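Local structure of nisin immunity protein (Lactococcus lactis subsp. lactis, 5XHB) at residues 28-32 with 103-107; 34-39 with 90-94; 160-166 with 190-196. The protein confers immunity on the producing bacterium against exogenously supplied nisin, acting as a lipoprotein of the cell membrane. One frame throughout, in Å; residues are numbered along the deposited sequence.

Contact 1: 28-32 with 103-107. With SO4 (sulfate ion), chain B.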
loop_
_atom_site.group_PDB
_atom_site.type_symbol
_atom_site.label_atom_id
_atom_site.label_comp_id
_atom_site.label_asym_id
_atom_site.label_seq_id
_atom_site.Cartn_x
_atom_site.Cartn_y
_atom_site.Cartn_z
ATOM N N PHE A 28 5.543 11.112 3.582
ATOM C CA PHE A 28 6.082 9.776 3.356
ATOM C C PHE A 28 6.796 9.670 2.010
ATOM O O PHE A 28 6.524 10.423 1.081
ATOM C CB PHE A 28 4.992 8.696 3.478
ATOM C CG PHE A 28 3.947 8.695 2.367
ATOM C CD1 PHE A 28 2.972 9.679 2.298
ATOM C CD2 PHE A 28 3.908 7.654 1.445
ATOM C CE1 PHE A 28 1.992 9.648 1.293
ATOM C CE2 PHE A 28 2.939 7.599 0.445
ATOM C CZ PHE A 28 1.973 8.592 0.368
ATOM N N VAL A 29 7.757 8.756 1.928
ATOM C CA VAL A 29 8.384 8.445 0.646
ATOM C C VAL A 29 7.453 7.549 -0.162
ATOM O O VAL A 29 7.059 6.473 0.296
ATOM C CB VAL A 29 9.738 7.732 0.813
ATOM C CG1 VAL A 29 10.486 7.685 -0.524
ATOM C CG2 VAL A 29 10.587 8.439 1.883
ATOM N N THR A 30 7.114 7.993 -1.366
ATOM C CA THR A 30 6.232 7.244 -2.248
ATOM C C THR A 30 7.002 6.286 -3.140
ATOM O O THR A 30 8.233 6.310 -3.180
ATOM C CB THR A 30 5.440 8.157 -3.184
ATOM O OG1 THR A 30 6.344 8.687 -4.160
ATOM C CG2 THR A 30 4.788 9.313 -2.415
ATOM N N ASP A 31 6.256 5.484 -3.899
ATOM C CA ASP A 31 6.849 4.574 -4.873
ATOM C C ASP A 31 6.922 5.223 -6.263
ATOM O O ASP A 31 7.186 4.542 -7.262
ATOM C CB ASP A 31 6.041 3.278 -4.946
ATOM C CG ASP A 31 6.851 2.114 -5.540
ATOM O OD1 ASP A 31 8.043 1.988 -5.204
ATOM O OD2 ASP A 31 6.286 1.335 -6.341
ATOM N N LYS A 32 6.665 6.531 -6.326
ATOM C CA LYS A 32 6.754 7.288 -7.582
ATOM C C LYS A 32 8.190 7.708 -7.876
ATOM O O LYS A 32 8.689 8.649 -7.273
ATOM C CB LYS A 32 5.863 8.534 -7.525
ATOM C CG LYS A 32 4.394 8.225 -7.324
ATOM C CD LYS A 32 3.707 7.817 -8.646
ATOM C CE LYS A 32 2.218 7.532 -8.405
ATOM N NZ LYS A 32 1.373 7.448 -9.653
ATOM N N VAL A 103 -1.557 7.173 -2.946
ATOM C CA VAL A 103 -0.319 6.846 -3.638
ATOM C C VAL A 103 0.460 5.872 -2.762
ATOM O O VAL A 103 0.626 6.117 -1.556
ATOM C CB VAL A 103 0.542 8.107 -3.905
ATOM C CG1 VAL A 103 1.865 7.726 -4.579
ATOM C CG2 VAL A 103 -0.232 9.128 -4.729
ATOM N N LYS A 104 0.927 4.771 -3.346
ATOM C CA LYS A 104 1.611 3.729 -2.568
ATOM C C LYS A 104 2.932 4.233 -2.012
ATOM O O LYS A 104 3.612 5.054 -2.634
ATOM C CB LYS A 104 1.834 2.475 -3.431
ATOM C CG LYS A 104 0.516 1.768 -3.776
ATOM C CD LYS A 104 0.639 0.626 -4.786
ATOM C CE LYS A 104 -0.722 -0.090 -4.913
ATOM N NZ LYS A 104 -0.776 -1.150 -5.961
ATOM N N ALA A 105 3.295 3.746 -0.831
ATOM C CA ALA A 105 4.581 4.079 -0.242
ATOM C C ALA A 105 5.671 3.320 -0.984
ATOM O O ALA A 105 5.396 2.341 -1.685
ATOM C CB ALA A 105 4.611 3.731 1.255
ATOM N N LEU A 106 6.899 3.789 -0.811
ATOM C CA LEU A 106 8.088 3.179 -1.401
ATOM C C LEU A 106 8.105 1.666 -1.209
ATOM O O LEU A 106 7.909 1.184 -0.094
ATOM C CB LEU A 106 9.344 3.800 -0.773
ATOM C CG LEU A 106 10.677 3.256 -1.293
ATOM C CD1 LEU A 106 10.829 3.585 -2.772
ATOM C CD2 LEU A 106 11.842 3.809 -0.472
ATOM N N ARG A 107 8.347 0.930 -2.289
ATOM C CA ARG A 107 8.442 -0.523 -2.226
ATOM C C ARG A 107 9.893 -0.989 -2.072
ATOM O O ARG A 107 10.759 -0.624 -2.859
ATOM C CB ARG A 107 7.835 -1.165 -3.478
ATOM C CG ARG A 107 6.345 -0.898 -3.679
ATOM C CD ARG A 107 5.570 -1.144 -2.404
ATOM N NE ARG A 107 4.137 -1.362 -2.631
ATOM C CZ ARG A 107 3.176 -0.728 -1.962
ATOM N NH1 ARG A 107 3.497 0.191 -1.054
ATOM N NH2 ARG A 107 1.901 -1.011 -2.198
HETATM S S SO4 B . 0.341 1.321 0.583
HETATM O O1 SO4 B . -0.644 2.408 0.401
HETATM O O2 SO4 B . 0.104 0.271 -0.403
HETATM O O3 SO4 B . 1.703 1.825 0.414
HETATM O O4 SO4 B . 0.158 0.797 1.932
#

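Contact 2: 34-39 with 90-94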
loop_
_atom_site.group_PDB
_atom_site.type_symbol
_atom_site.label_atom_id
_atom_site.label_comp_id
_atom_site.label_asym_id
_atom_site.label_seq_id
_atom_site.Cartn_x
_atom_site.Cartn_y
_atom_site.Cartn_z
ATOM N N ILE A 34 11.293 9.473 -9.662
ATOM C CA ILE A 34 11.563 10.670 -10.453
ATOM C C ILE A 34 12.858 10.490 -11.251
ATOM O O ILE A 34 13.909 10.250 -10.659
ATOM C CB ILE A 34 11.713 11.915 -9.554
ATOM C CG1 ILE A 34 10.508 12.071 -8.622
ATOM C CG2 ILE A 34 11.945 13.173 -10.385
ATOM C CD1 ILE A 34 9.201 12.189 -9.343
ATOM N N PRO A 35 12.796 10.615 -12.586
ATOM C CA PRO A 35 14.036 10.478 -13.365
ATOM C C PRO A 35 15.042 11.559 -13.001
ATOM O O PRO A 35 14.649 12.685 -12.681
ATOM C CB PRO A 35 13.570 10.634 -14.822
ATOM C CG PRO A 35 12.079 10.436 -14.794
ATOM C CD PRO A 35 11.642 10.946 -13.443
ATOM N N GLN A 36 16.327 11.225 -13.051
ATOM C CA GLN A 36 17.376 12.140 -12.620
ATOM C C GLN A 36 17.310 13.459 -13.381
ATOM O O GLN A 36 17.630 14.510 -12.841
ATOM C CB GLN A 36 18.753 11.490 -12.799
ATOM C CG GLN A 36 19.824 12.015 -11.853
ATOM C CD GLN A 36 20.534 13.234 -12.392
ATOM O OE1 GLN A 36 20.429 13.552 -13.576
ATOM N NE2 GLN A 36 21.272 13.920 -11.528
ATOM N N GLU A 37 16.880 13.396 -14.633
ATOM C CA GLU A 37 16.825 14.590 -15.472
ATOM C C GLU A 37 15.763 15.584 -15.004
ATOM O O GLU A 37 15.808 16.757 -15.367
ATOM C CB GLU A 37 16.574 14.210 -16.936
ATOM C CG GLU A 37 15.486 13.164 -17.159
ATOM C CD GLU A 37 15.996 11.725 -17.035
ATOM O OE1 GLU A 37 15.511 10.861 -17.798
ATOM O OE2 GLU A 37 16.866 11.452 -16.171
ATOM N N ASN A 38 14.820 15.116 -14.190
ATOM C CA ASN A 38 13.758 15.973 -13.668
ATOM C C ASN A 38 14.032 16.470 -12.254
ATOM O O ASN A 38 13.190 17.132 -11.642
ATOM C CB ASN A 38 12.425 15.229 -13.700
ATOM C CG ASN A 38 11.873 15.091 -15.106
ATOM O OD1 ASN A 38 12.025 15.995 -15.927
ATOM N ND2 ASN A 38 11.236 13.959 -15.394
ATOM N N VAL A 39 15.207 16.149 -11.727
ATOM C CA VAL A 39 15.540 16.540 -10.373
ATOM C C VAL A 39 16.386 17.802 -10.408
ATOM O O VAL A 39 17.368 17.878 -11.145
ATOM C CB VAL A 39 16.277 15.409 -9.630
ATOM C CG1 VAL A 39 16.831 15.900 -8.312
ATOM C CG2 VAL A 39 15.337 14.233 -9.412
ATOM N N ARG A 90 18.434 6.188 -6.908
ATOM C CA ARG A 90 17.249 6.756 -7.543
ATOM C C ARG A 90 16.707 7.938 -6.757
ATOM O O ARG A 90 17.270 8.327 -5.737
ATOM C CB ARG A 90 16.160 5.697 -7.685
ATOM C CG ARG A 90 16.522 4.572 -8.643
ATOM C CD ARG A 90 15.889 3.280 -8.177
ATOM N NE ARG A 90 15.965 2.230 -9.181
ATOM C CZ ARG A 90 15.067 1.259 -9.307
ATOM N NH1 ARG A 90 14.021 1.211 -8.494
ATOM N NH2 ARG A 90 15.207 0.340 -10.253
ATOM N N TYR A 91 15.606 8.491 -7.254
ATOM C CA TYR A 91 14.883 9.570 -6.587
ATOM C C TYR A 91 13.408 9.212 -6.517
ATOM O O TYR A 91 12.831 8.753 -7.504
ATOM C CB TYR A 91 15.050 10.889 -7.330
ATOM C CG TYR A 91 16.490 11.309 -7.520
ATOM C CD1 TYR A 91 17.238 10.827 -8.586
ATOM C CD2 TYR A 91 17.090 12.205 -6.646
ATOM C CE1 TYR A 91 18.547 11.219 -8.774
ATOM C CE2 TYR A 91 18.403 12.603 -6.827
ATOM C CZ TYR A 91 19.125 12.104 -7.893
ATOM O OH TYR A 91 20.434 12.498 -8.076
ATOM N N TYR A 92 12.794 9.421 -5.357
ATOM C CA TYR A 92 11.386 9.086 -5.213
ATOM C C TYR A 92 10.634 10.264 -4.639
ATOM O O TYR A 92 11.106 10.909 -3.702
ATOM C CB TYR A 92 11.212 7.845 -4.332
ATOM C CG TYR A 92 11.560 6.562 -5.046
ATOM C CD1 TYR A 92 12.853 6.057 -5.022
ATOM C CD2 TYR A 92 10.588 5.859 -5.762
ATOM C CE1 TYR A 92 13.173 4.887 -5.696
ATOM C CE2 TYR A 92 10.897 4.686 -6.422
ATOM C CZ TYR A 92 12.190 4.208 -6.387
ATOM O OH TYR A 92 12.506 3.046 -7.047
ATOM N N LYS A 93 9.472 10.549 -5.222
ATOM C CA LYS A 93 8.638 11.658 -4.773
ATOM C C LYS A 93 8.250 11.460 -3.319
ATOM O O LYS A 93 8.033 10.329 -2.889
ATOM C CB LYS A 93 7.374 11.762 -5.645
ATOM C CG LYS A 93 6.502 12.995 -5.373
ATOM C CD LYS A 93 5.204 12.984 -6.240
ATOM C CE LYS A 93 5.490 13.138 -7.722
ATOM N NZ LYS A 93 4.254 12.981 -8.593
ATOM N N ILE A 94 8.185 12.553 -2.566
ATOM C CA ILE A 94 7.632 12.503 -1.220
ATOM C C ILE A 94 6.309 13.269 -1.242
ATOM O O ILE A 94 6.140 14.199 -2.034
ATOM C CB ILE A 94 8.579 13.100 -0.149
ATOM C CG1 ILE A 94 8.877 14.579 -0.429
ATOM C CG2 ILE A 94 9.861 12.255 -0.012
ATOM C CD1 ILE A 94 9.486 15.320 0.754
HETATM O O HOH W 1 15.392 7.950 -10.203
#

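Contact 3: 160-166 with 190-196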
loop_
_atom_site.group_PDB
_atom_site.type_symbol
_atom_site.label_atom_id
_atom_site.label_comp_id
_atom_site.label_asym_id
_atom_site.label_seq_id
_atom_site.Cartn_x
_atom_site.Cartn_y
_atom_site.Cartn_z
ATOM N N GLU A 160 -15.550 -9.735 -10.570
ATOM C CA GLU A 160 -15.481 -11.172 -10.378
ATOM C C GLU A 160 -16.715 -11.613 -9.663
ATOM O O GLU A 160 -17.436 -10.800 -9.095
ATOM C CB GLU A 160 -14.251 -11.586 -9.552
ATOM C CG GLU A 160 -12.937 -11.449 -10.267
ATOM C CD GLU A 160 -12.703 -12.597 -11.205
ATOM O OE1 GLU A 160 -13.181 -13.712 -10.892
ATOM O OE2 GLU A 160 -12.043 -12.394 -12.244
ATOM N N VAL A 161 -16.941 -12.919 -9.694
ATOM C CA VAL A 161 -18.038 -13.538 -8.988
ATOM C C VAL A 161 -17.486 -14.704 -8.186
ATOM O O VAL A 161 -16.627 -15.448 -8.677
ATOM C CB VAL A 161 -19.121 -14.063 -9.948
ATOM C CG1 VAL A 161 -20.189 -14.801 -9.161
ATOM C CG2 VAL A 161 -19.725 -12.919 -10.781
ATOM N N ARG A 162 -17.962 -14.861 -6.957
ATOM C CA ARG A 162 -17.719 -16.088 -6.206
ATOM C C ARG A 162 -19.047 -16.546 -5.635
ATOM O O ARG A 162 -19.805 -15.755 -5.088
ATOM C CB ARG A 162 -16.690 -15.898 -5.071
ATOM C CG ARG A 162 -15.276 -15.530 -5.511
ATOM C CD ARG A 162 -14.596 -16.691 -6.254
ATOM N NE ARG A 162 -13.225 -16.371 -6.645
ATOM C CZ ARG A 162 -12.896 -15.722 -7.760
ATOM N NH1 ARG A 162 -13.842 -15.310 -8.601
ATOM N NH2 ARG A 162 -11.621 -15.475 -8.032
ATOM N N VAL A 163 -19.309 -17.836 -5.768
ATOM C CA VAL A 163 -20.399 -18.490 -5.079
ATOM C C VAL A 163 -19.728 -19.423 -4.092
ATOM O O VAL A 163 -18.913 -20.264 -4.490
ATOM C CB VAL A 163 -21.300 -19.285 -6.040
ATOM C CG1 VAL A 163 -22.345 -20.082 -5.259
ATOM C CG2 VAL A 163 -21.955 -18.348 -7.061
ATOM N N PHE A 164 -20.036 -19.280 -2.812
ATOM C CA PHE A 164 -19.242 -19.987 -1.818
ATOM C C PHE A 164 -20.108 -20.487 -0.692
ATOM O O PHE A 164 -21.218 -20.018 -0.505
ATOM C CB PHE A 164 -18.103 -19.106 -1.268
ATOM C CG PHE A 164 -18.549 -17.764 -0.733
ATOM C CD1 PHE A 164 -18.980 -17.628 0.576
ATOM C CD2 PHE A 164 -18.512 -16.634 -1.546
ATOM C CE1 PHE A 164 -19.377 -16.381 1.079
ATOM C CE2 PHE A 164 -18.920 -15.387 -1.062
ATOM C CZ PHE A 164 -19.351 -15.261 0.249
ATOM N N ASP A 165 -19.599 -21.483 0.025
ATOM C CA ASP A 165 -20.264 -21.975 1.220
ATOM C C ASP A 165 -20.408 -20.839 2.208
ATOM O O ASP A 165 -19.421 -20.211 2.569
ATOM C CB ASP A 165 -19.467 -23.121 1.848
ATOM C CG ASP A 165 -20.224 -23.804 2.964
ATOM O OD1 ASP A 165 -20.472 -23.144 3.998
ATOM O OD2 ASP A 165 -20.569 -24.996 2.801
ATOM N N SER A 166 -21.628 -20.582 2.660
ATOM C CA SER A 166 -21.884 -19.423 3.515
ATOM C C SER A 166 -21.110 -19.445 4.828
ATOM O O SER A 166 -20.779 -18.397 5.374
ATOM C CB SER A 166 -23.375 -19.313 3.815
ATOM O OG SER A 166 -24.111 -19.154 2.621
ATOM N N SER A 190 -25.518 -24.234 2.623
ATOM C CA SER A 190 -25.976 -22.896 2.277
ATOM C C SER A 190 -24.924 -22.219 1.408
ATOM O O SER A 190 -23.725 -22.362 1.649
ATOM C CB SER A 190 -26.251 -22.078 3.532
ATOM O OG SER A 190 -26.463 -20.712 3.215
ATOM N N ARG A 191 -25.373 -21.490 0.389
ATOM C CA ARG A 191 -24.454 -20.811 -0.522
ATOM C C ARG A 191 -24.688 -19.297 -0.552
ATOM O O ARG A 191 -25.807 -18.819 -0.373
ATOM C CB ARG A 191 -24.581 -21.390 -1.932
ATOM C CG ARG A 191 -24.176 -22.864 -2.051
ATOM C CD ARG A 191 -24.455 -23.400 -3.453
ATOM N NE ARG A 191 -23.824 -24.698 -3.679
ATOM C CZ ARG A 191 -23.865 -25.360 -4.831
ATOM N NH1 ARG A 191 -24.503 -24.851 -5.874
ATOM N NH2 ARG A 191 -23.260 -26.536 -4.945
ATOM N N THR A 192 -23.618 -18.550 -0.789
ATOM C CA THR A 192 -23.689 -17.097 -0.860
ATOM C C THR A 192 -22.995 -16.653 -2.135
ATOM O O THR A 192 -21.907 -17.153 -2.432
ATOM C CB THR A 192 -23.019 -16.450 0.373
ATOM O OG1 THR A 192 -23.749 -16.818 1.550
ATOM C CG2 THR A 192 -22.980 -14.934 0.255
ATOM N N GLU A 193 -23.613 -15.751 -2.896
ATOM C CA GLU A 193 -22.932 -15.161 -4.048
ATOM C C GLU A 193 -22.480 -13.735 -3.755
ATOM O O GLU A 193 -23.277 -12.883 -3.348
ATOM C CB GLU A 193 -23.811 -15.150 -5.306
ATOM C CG GLU A 193 -23.100 -14.434 -6.475
ATOM C CD GLU A 193 -23.830 -14.511 -7.820
ATOM O OE1 GLU A 193 -24.638 -15.433 -8.036
ATOM O OE2 GLU A 193 -23.588 -13.629 -8.669
ATOM N N TRP A 194 -21.193 -13.477 -3.982
ATOM C CA TRP A 194 -20.675 -12.115 -3.929
ATOM C C TRP A 194 -20.220 -11.696 -5.302
ATOM O O TRP A 194 -19.521 -12.443 -5.980
ATOM C CB TRP A 194 -19.504 -11.997 -2.960
ATOM C CG TRP A 194 -19.892 -11.873 -1.530
ATOM C CD1 TRP A 194 -21.145 -12.008 -0.980
ATOM C CD2 TRP A 194 -19.009 -11.557 -0.455
ATOM N NE1 TRP A 194 -21.077 -11.815 0.391
ATOM C CE2 TRP A 194 -19.776 -11.532 0.731
ATOM C CE3 TRP A 194 -17.638 -11.305 -0.377
ATOM C CZ2 TRP A 194 -19.214 -11.253 1.981
ATOM C CZ3 TRP A 194 -17.080 -11.026 0.865
ATOM C CH2 TRP A 194 -17.872 -10.998 2.026
ATOM N N ASP A 195 -20.619 -10.495 -5.702
ATOM C CA ASP A 195 -20.174 -9.929 -6.960
ATOM C C ASP A 195 -19.222 -8.797 -6.602
ATOM O O ASP A 195 -19.617 -7.859 -5.924
ATOM C CB ASP A 195 -21.372 -9.440 -7.781
ATOM C CG ASP A 195 -22.398 -10.555 -8.015
ATOM O OD1 ASP A 195 -21.964 -11.682 -8.322
ATOM O OD2 ASP A 195 -23.619 -10.322 -7.866
ATOM N N TYR A 196 -17.968 -8.916 -7.021
ATOM C CA TYR A 196 -16.907 -8.017 -6.553
ATOM C C TYR A 196 -16.644 -6.930 -7.576
ATOM O O TYR A 196 -16.326 -7.229 -8.741
ATOM C CB TYR A 196 -15.603 -8.775 -6.306
ATOM C CG TYR A 196 -15.688 -9.966 -5.378
ATOM C CD1 TYR A 196 -16.368 -11.120 -5.753
ATOM C CD2 TYR A 196 -15.025 -9.964 -4.159
ATOM C CE1 TYR A 196 -16.423 -12.235 -4.912
ATOM C CE2 TYR A 196 -15.080 -11.077 -3.305
ATOM C CZ TYR A 196 -15.775 -12.212 -3.705
ATOM O OH TYR A 196 -15.840 -13.318 -2.885
HETATM O O HOH W 2 -18.851 -8.602 -10.292
HETATM O O HOH W 3 -23.142 -23.668 4.743
#

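Contact 1: 28-32 with 103-107
Val-29 and Leu-106 touch through backbone and side chain alike. The N-H of Leu-106 donates to Val-29 O over 2.9 Å, and their side chains run side by side. Two residues on, Asp-31 N gives a 3.0 Å bond to Lys-104 O; together the two bonds bridge Thr-30 and Ala-105, whose CA atoms are 4.1 Å apart. It is a single bridge: the segments run 86° apart, so the loop after strand 90-96 crosses strand 25-33 near the corner at Asp-31 without extending its sheet. The tight part lies around Phe-28, whose ring presents its edge to the loop, with CE2 3.4 Å from Val-103 O and CD2 near the methyl of Ala-105. Leu-95 packs against the same ring. At the outer margin the contact is looser: Val-103 CG1 meets Lys-32 at CG and CE, both at 3.8 Å, where the lysine is exposed. Asp-31, with CG anti to its N (chi1 -159°), takes the N-H of Arg-107 on OD1 at 3.1 Å from above the carboxylate plane, and Asn-110 also bonds OD1. Beyond it, a sulfate, probably from the crystallisation liquor, receives Ala-105 N and Arg-107 NH1 on O3 and Arg-107 NH2 on O2; Tyr-134, Thr-208 and the N of Leu-207 complete the site. Asp-120 salt-bridges Arg-107 NE and Lys-104 NZ and probably positions the guanidinium, so the site can hold an anion through directed N-H donors.

Contact 2: 34-39 with 90-94
Tyr-91 lays one face of its ring against Val-39, whose CG2 lies 3.9 Å from the ring centroid and 21° off the normal, a CH-pi contact offset toward the CG rim. The tyrosine sits on strand 90-96 of an antiparallel sheet, while 34-39 is the link from strand 25-33 to strand 39-53 and carries a short 3-10 turn at 36-38. Within that turn Asn-38 N bonds to Pro-35 O and Val-39 N to Gln-36 O, which brings the chain round to put Val-39 over the ring. The second valine methyl, CG1, spreads the contact to CE2 of the tyrosine. Gln-36 runs alongside in the same direction, its CG 3.4 Å from Tyr-91 CE1. That carbon is placed there by a first torsion setting CG opposite the backbone N (chi1 -153°), and a bend at chi2 then turns the amide, whose plane is tilted steeply to the ring. Tyr-76 adds an edge-to-face ring partner from strand 67-78. At the strand end of the link, Ile-34 packs CB against CB of Tyr-91, and its CD1 reaches 4.1 Å to Lys-93 CB, so the isoleucine bridges two residues, i and i+2, on the same face of the strand; Cys-84 touches it from strand 83-87. The backbone is pinned here by a direct bond, Ile-34 N to Tyr-91 O at 2.7 Å, nearly straight at 172° although the donor stands above the carbonyl plane. Beside it, one water donates to Ile-34 O at 2.8 Å and accepts from Tyr-91 N at 3.0 Å.

Contact 3: 160-166 with 190-196
Ser-166 OG and Thr-192 OG1 approach to 2.6 Å in a short hydrogen bond, and the same Ser-166 oxygen also bonds Ser-190 OG at 2.9 Å. Either hydroxyl of each pair could donate. Backbone and side chain of Ser-166 are both engaged, because its N-H reaches Ser-190 O from above the carbonyl plane. From there paired bonds run down the strands: Phe-164 with Thr-192, Arg-162 with Trp-194 and Glu-160 with Tyr-196 each exchange two. In the central pair, Arg-162 N meets Trp-194 O at 3.0 Å, close to the carbonyl axis. A water that donates to both Glu-160 O and Tyr-196 O joins the last pair. Arg-162 curls back on its own strand, where NH1 makes a salt bridge to Glu-160 OE1 at 2.9 Å and also bonds Val-161 O, both partners lying in the guanidinium plane.

The register is that of adjacent antiparallel strands, axes 4.6 Å apart and 158° between their directions, with 151-165 at the edge of the sheet of the Spa1-type C-terminal domain. Phe-164, Trp-194 and Tyr-196 share a face with Glu-160, Arg-162 and Thr-192. Phe-164 holds CG between its N and carbonyl carbon (chi1 53°), which swings the ring across the neighbouring strand, and it meets Trp-194 in a T-shaped stack, its edge at the indole face, planes at 89° and CE2 3.7 Å from Trp-194 CG. Thr-192 CB lies over a face of the phenyl ring. Tyr-196 turns an edge toward Glu-160 O and sets its CE1 3.5 Å from Arg-162 CG, while its hydroxyl bonds Ser-129 O. On the face of Val-161 and Val-163, Val-161 CG2 rests 3.5 Å from Asp-195 OD1.

From the N terminus, strand 25-33 supplies the first half of contact 1, and the link 34-39 that follows supplies the first half of contact 2. Strand 90-96 then closes contact 2, and only afterwards does the loop 103-107 close contact 1, so contact 2 is nested inside the larger loop. The two meet directly, since strands 25-33 and 90-96 are sheet neighbours: Lys-93 exchanges backbone hydrogen bonds with Thr-30 and Lys-32. Contact 3 opens later, in series, and joins 151-165 to 191-202 in the second sheet. Its centre lies about 34 Å from that of contact 1 and about 44 Å from that of contact 2, on the opposite side of the chain's centre from contact 2.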